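Local atomic coordinates of Cgl0159-like domain-containing protein (Corynebacterium glutamicum, PDB entry 3FOK), a protein that is of unknown function but has a TIM-barrel fold, which in many enzymes carries the active site at the C-terminal ends of the strands. Residues A[106-111]-A[141-146]; A[111-116]-A[132-137]. All blocks are in the same frame, centred on the assembly; numbering follows the deposited sequence.

Entering from the N-terminal side, the chain runs along strand 108-112, passes through a long irregular connection, forms helix 134-140 and returns on strand 144-151. Interaction 2 closes the smaller loop: the C-terminal end of the first strand and the residues after it, 111-116, meet the start of the helix at 132-137. Interaction 1 closes the larger one, pairing 106-111 with 141-146, and interaction 2 is nested inside it. Gly-111 belongs to both. The two also join directly, through probable backbone hydrogen bonds from Met-113 N to Lys-146 O and from Val-142 N to Met-137 O. Together they tie up one beta-alpha-beta crossover of the TIM barrel.

Interaction 1 (A[106-111]-A[141-146]); sequences DKIVVG and GVDFAK
Val-110 and Phe-144 are paired in a parallel bridge between neighbouring barrel strands, their side chains side by side on one face of the sheet. This is the close-packed part: Val-110 CG2 lies 3.6 Å from Phe-144 CB, and Val-110 CG1 reaches Lys-146 CB at 3.8 Å. The phenyl ring itself leads away and packs edge-to-face with Trp-220. Gly-111 N donates to Phe-144 O at 2.8 Å, and Lys-146 N to Gly-111 O at 2.9 Å. At the strand start, Val-109 O accepts from both Asp-143 N and Phe-144 N, each at 3.0 Å.

At the partly exposed edge a side-chain acceptor takes over in a tight polar grip: with CG beside its own N (chi1 -41°), Asp-143 OD1 takes Val-109 N at 2.9 Å, almost straight at 175°, on its anti side and 28° out of plane. The Ile-108 side chain crosses that of Asp-143 at about a right angle, CD1 4.1 Å from Asp-143 CG. The loose side is at Lys-107, barely covered, its end leading away to Val-85 O. Arg-32 makes a salt bridge to Asp-143 OD1. The acid thus prolongs the strand pairing by one side-chain bond, and the arginine probably favours its negative charge.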
loop_
_atom_site.group_PDB
_atom_site.type_symbol
_atom_site.label_atom_id
_atom_site.label_comp_id
_atom_site.label_asym_id
_atom_site.label_seq_id
_atom_site.Cartn_x
_atom_site.Cartn_y
_atom_site.Cartn_z
ATOM N N ASP A 106 -10.066 39.211 -2.215
ATOM C CA ASP A 106 -11.333 39.255 -1.491
ATOM C C ASP A 106 -12.319 38.198 -1.964
ATOM O O ASP A 106 -13.531 38.386 -1.878
ATOM C CB ASP A 106 -11.981 40.633 -1.635
ATOM C CG ASP A 106 -11.289 41.692 -0.802
ATOM O OD1 ASP A 106 -11.531 42.892 -1.058
ATOM O OD2 ASP A 106 -10.516 41.329 0.116
ATOM N N LYS A 107 -11.804 37.088 -2.470
ATOM C CA LYS A 107 -12.674 36.021 -2.934
ATOM C C LYS A 107 -12.385 34.748 -2.157
ATOM O O LYS A 107 -11.344 34.619 -1.513
ATOM C CB LYS A 107 -12.472 35.774 -4.435
ATOM C CG LYS A 107 -12.857 36.959 -5.326
ATOM C CD LYS A 107 -14.361 37.204 -5.352
ATOM C CE LYS A 107 -14.705 38.378 -6.262
ATOM N NZ LYS A 107 -16.175 38.563 -6.441
ATOM N N ILE A 108 -13.328 33.818 -2.214
ATOM C CA ILE A 108 -13.195 32.544 -1.536
ATOM C C ILE A 108 -12.715 31.516 -2.545
ATOM O O ILE A 108 -13.340 31.322 -3.586
ATOM C CB ILE A 108 -14.546 32.089 -0.957
ATOM C CG1 ILE A 108 -14.954 33.020 0.185
ATOM C CG2 ILE A 108 -14.458 30.638 -0.482
ATOM C CD1 ILE A 108 -13.920 33.113 1.293
ATOM N N VAL A 109 -11.598 30.866 -2.244
ATOM C CA VAL A 109 -11.066 29.857 -3.148
ATOM C C VAL A 109 -11.336 28.462 -2.601
ATOM O O VAL A 109 -10.930 28.136 -1.481
ATOM C CB VAL A 109 -9.547 29.995 -3.341
ATOM C CG1 VAL A 109 -9.101 29.095 -4.483
ATOM C CG2 VAL A 109 -9.179 31.440 -3.613
ATOM N N VAL A 110 -12.028 27.650 -3.393
ATOM C CA VAL A 110 -12.334 26.281 -3.001
ATOM C C VAL A 110 -11.539 25.359 -3.915
ATOM O O VAL A 110 -11.613 25.473 -5.142
ATOM C CB VAL A 110 -13.831 25.957 -3.169
ATOM C CG1 VAL A 110 -14.143 24.601 -2.541
ATOM C CG2 VAL A 110 -14.676 27.045 -2.534
ATOM N N GLY A 111 -10.773 24.450 -3.324
ATOM C CA GLY A 111 -9.989 23.546 -4.138
ATOM C C GLY A 111 -10.555 22.145 -4.198
ATOM O O GLY A 111 -10.861 21.536 -3.172
ATOM N N GLY A 141 -3.082 29.062 0.872
ATOM C CA GLY A 141 -4.077 29.948 1.432
ATOM C C GLY A 141 -5.468 29.756 0.863
ATOM O O GLY A 141 -6.297 30.660 0.971
ATOM N N VAL A 142 -5.747 28.610 0.245
ATOM C CA VAL A 142 -7.092 28.410 -0.278
ATOM C C VAL A 142 -7.959 28.332 0.977
ATOM O O VAL A 142 -7.513 27.864 2.022
ATOM C CB VAL A 142 -7.239 27.107 -1.105
ATOM C CG1 VAL A 142 -6.041 26.926 -2.021
ATOM C CG2 VAL A 142 -7.431 25.938 -0.188
ATOM N N ASP A 143 -9.200 28.780 0.866
ATOM C CA ASP A 143 -10.096 28.822 2.012
ATOM C C ASP A 143 -10.989 27.619 2.256
ATOM O O ASP A 143 -11.472 27.421 3.371
ATOM C CB ASP A 143 -11.007 30.050 1.895
ATOM C CG ASP A 143 -10.269 31.287 1.414
ATOM O OD1 ASP A 143 -10.034 31.417 0.189
ATOM O OD2 ASP A 143 -9.918 32.130 2.267
ATOM N N PHE A 144 -11.193 26.808 1.228
ATOM C CA PHE A 144 -12.122 25.692 1.327
ATOM C C PHE A 144 -11.650 24.484 0.519
ATOM O O PHE A 144 -11.015 24.643 -0.525
ATOM C CB PHE A 144 -13.444 26.182 0.747
ATOM C CG PHE A 144 -14.653 25.864 1.566
ATOM C CD1 PHE A 144 -14.992 24.550 1.869
ATOM C CD2 PHE A 144 -15.522 26.888 1.938
ATOM C CE1 PHE A 144 -16.189 24.260 2.522
ATOM C CE2 PHE A 144 -16.716 26.609 2.588
ATOM C CZ PHE A 144 -17.053 25.293 2.879
ATOM N N ALA A 145 -11.979 23.284 0.990
ATOM C CA ALA A 145 -11.620 22.061 0.280
ATOM C C ALA A 145 -12.919 21.403 -0.188
ATOM O O ALA A 145 -13.952 21.536 0.471
ATOM C CB ALA A 145 -10.857 21.119 1.201
ATOM N N LYS A 146 -12.880 20.710 -1.324
ATOM C CA LYS A 146 -14.077 20.045 -1.826
ATOM C C LYS A 146 -13.752 18.662 -2.379
ATOM O O LYS A 146 -12.697 18.448 -2.985
ATOM C CB LYS A 146 -14.765 20.917 -2.886
ATOM C CG LYS A 146 -14.692 20.413 -4.319
ATOM C CD LYS A 146 -15.835 19.476 -4.676
ATOM C CE LYS A 146 -15.739 19.080 -6.147
ATOM N NZ LYS A 146 -16.932 18.363 -6.654
#

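Interaction 2 (A[111-116]-A[132-137]); sequences GSMNRG and YNVSSM
Tyr-132 and Met-113 meet as the chain leaves the strand at Gly-111 and Ser-112 and comes up against the start of helix 134-140. The tyrosine ring is set against the strand end, with CD2 3.5 Å from Gly-111 CA. Ser-112 O lies at the ring edge, near its plane, and also receives Tyr-132 N in a long bond of 3.3 Å, the donor tilted 21° from the carbonyl plane. Beyond the segments, Pro-92 and Ile-95 of helix 92-100 pack against the same tyrosine.

The selenomethionine Met-113 runs past the backbone carbonyl of Tyr-132: CB and CG each stand 3.4 Å from Tyr-132 O. The Met-113 chain is extended at chi2 (-179°) and bends at chi3 (83°), which carries the methyl onto the N-cap and first turn of the helix. There CE touches Asn-133 CA at 3.7 Å and Val-134 CG2 at 4.1 Å. Met-137, also a selenomethionine, points toward Gly-111 from the helix, but its methyl is modelled too close for the detail to be trusted.

Asn-133, the N-cap residue, starts its side chain away from 111-116, and OD1 accepts Ser-136 N at 2.9 Å, nearly in line with its own C=O. Asn-214 of the second subunit packs on Tyr-132 and makes a weak bond to Asn-133 ND2. In this buried contact of strand end with helix start, one long backbone bond, CH contacts to Tyr-132 O and apolar contacts of the Met-113 methyl join the segments, while Asn-133 OD1 satisfies a backbone N-H of the helix's first turn.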
loop_
_atom_site.group_PDB
_atom_site.type_symbol
_atom_site.label_atom_id
_atom_site.label_comp_id
_atom_site.label_asym_id
_atom_site.label_seq_id
_atom_site.Cartn_x
_atom_site.Cartn_y
_atom_site.Cartn_z
ATOM N N GLY A 111 -10.773 24.450 -3.324
ATOM C CA GLY A 111 -9.989 23.546 -4.138
ATOM C C GLY A 111 -10.555 22.145 -4.198
ATOM O O GLY A 111 -10.861 21.536 -3.172
ATOM N N SER A 112 -10.696 21.648 -5.422
ATOM C CA SER A 112 -11.205 20.308 -5.686
ATOM C C SER A 112 -10.053 19.335 -5.452
ATOM O O SER A 112 -8.975 19.500 -6.009
ATOM C CB SER A 112 -11.694 20.223 -7.137
ATOM O OG SER A 112 -12.123 18.917 -7.463
HETATM N N MSE A 113 -10.287 18.314 -4.636
HETATM C CA MSE A 113 -9.240 17.352 -4.308
HETATM C C MSE A 113 -9.129 16.108 -5.188
HETATM O O MSE A 113 -8.020 15.711 -5.553
HETATM C CB MSE A 113 -9.390 16.912 -2.851
HETATM C CG MSE A 113 -9.364 18.055 -1.852
HETATM SE SE MSE A 113 -9.525 17.451 -0.017
HETATM C CE MSE A 113 -7.675 16.977 0.299
ATOM N N ASN A 114 -10.260 15.489 -5.523
ATOM C CA ASN A 114 -10.231 14.273 -6.327
ATOM C C ASN A 114 -10.924 14.328 -7.686
ATOM O O ASN A 114 -12.088 14.702 -7.795
ATOM C CB ASN A 114 -10.783 13.092 -5.514
ATOM C CG ASN A 114 -12.235 13.276 -5.103
ATOM O OD1 ASN A 114 -12.956 12.297 -4.909
ATOM N ND2 ASN A 114 -12.666 14.522 -4.955
ATOM N N ARG A 115 -10.188 13.917 -8.712
ATOM C CA ARG A 115 -10.671 13.908 -10.091
ATOM C C ARG A 115 -10.360 12.585 -10.789
ATOM O O ARG A 115 -10.568 12.448 -11.990
ATOM C CB ARG A 115 -10.016 15.049 -10.875
ATOM C CG ARG A 115 -10.767 16.387 -10.880
ATOM C CD ARG A 115 -11.994 16.363 -9.997
ATOM N NE ARG A 115 -13.092 17.135 -10.566
ATOM C CZ ARG A 115 -14.368 16.945 -10.254
ATOM N NH1 ARG A 115 -14.707 16.010 -9.379
ATOM N NH2 ARG A 115 -15.307 17.687 -10.822
ATOM N N GLY A 116 -9.870 11.614 -10.028
ATOM C CA GLY A 116 -9.513 10.319 -10.582
ATOM C C GLY A 116 -10.602 9.564 -11.321
ATOM O O GLY A 116 -10.333 8.928 -12.343
ATOM N N TYR A 132 -5.769 19.009 -5.443
ATOM C CA TYR A 132 -5.345 19.682 -4.225
ATOM C C TYR A 132 -5.336 18.722 -3.044
ATOM O O TYR A 132 -6.139 17.789 -2.985
ATOM C CB TYR A 132 -6.314 20.820 -3.876
ATOM C CG TYR A 132 -6.026 22.165 -4.498
ATOM C CD1 TYR A 132 -4.909 22.907 -4.116
ATOM C CD2 TYR A 132 -6.896 22.718 -5.439
ATOM C CE1 TYR A 132 -4.666 24.172 -4.653
ATOM C CE2 TYR A 132 -6.667 23.977 -5.980
ATOM C CZ TYR A 132 -5.551 24.699 -5.584
ATOM O OH TYR A 132 -5.329 25.948 -6.113
ATOM N N ASN A 133 -4.418 18.945 -2.115
ATOM C CA ASN A 133 -4.382 18.169 -0.884
ATOM C C ASN A 133 -4.302 19.243 0.194
ATOM O O ASN A 133 -3.952 20.391 -0.098
ATOM C CB ASN A 133 -3.192 17.189 -0.815
ATOM C CG ASN A 133 -1.849 17.848 -1.044
ATOM O OD1 ASN A 133 -1.682 19.052 -0.865
ATOM N ND2 ASN A 133 -0.869 17.041 -1.427
ATOM N N VAL A 134 -4.650 18.895 1.426
ATOM C CA VAL A 134 -4.639 19.873 2.500
ATOM C C VAL A 134 -3.322 20.631 2.630
ATOM O O VAL A 134 -3.310 21.849 2.826
ATOM C CB VAL A 134 -4.992 19.205 3.842
ATOM C CG1 VAL A 134 -4.837 20.205 4.981
ATOM C CG2 VAL A 134 -6.420 18.687 3.788
ATOM N N SER A 135 -2.216 19.910 2.518
ATOM C CA SER A 135 -0.902 20.525 2.625
ATOM C C SER A 135 -0.735 21.736 1.708
ATOM O O SER A 135 -0.368 22.821 2.160
ATOM C CB SER A 135 0.183 19.495 2.307
ATOM O OG SER A 135 1.437 20.126 2.092
ATOM N N SER A 136 -1.005 21.553 0.419
ATOM C CA SER A 136 -0.853 22.640 -0.542
ATOM C C SER A 136 -1.894 23.740 -0.368
ATOM O O SER A 136 -1.628 24.903 -0.669
ATOM C CB SER A 136 -0.922 22.104 -1.975
ATOM O OG SER A 136 -2.244 21.733 -2.321
HETATM N N MSE A 137 -3.079 23.381 0.112
HETATM C CA MSE A 137 -4.125 24.372 0.310
HETATM C C MSE A 137 -3.759 25.273 1.484
HETATM O O MSE A 137 -3.882 26.496 1.400
HETATM C CB MSE A 137 -5.462 23.684 0.559
HETATM C CG MSE A 137 -5.931 22.845 -0.612
HETATM SE SE MSE A 137 -7.788 22.315 -0.488
HETATM C CE MSE A 137 -8.506 23.589 -1.698
#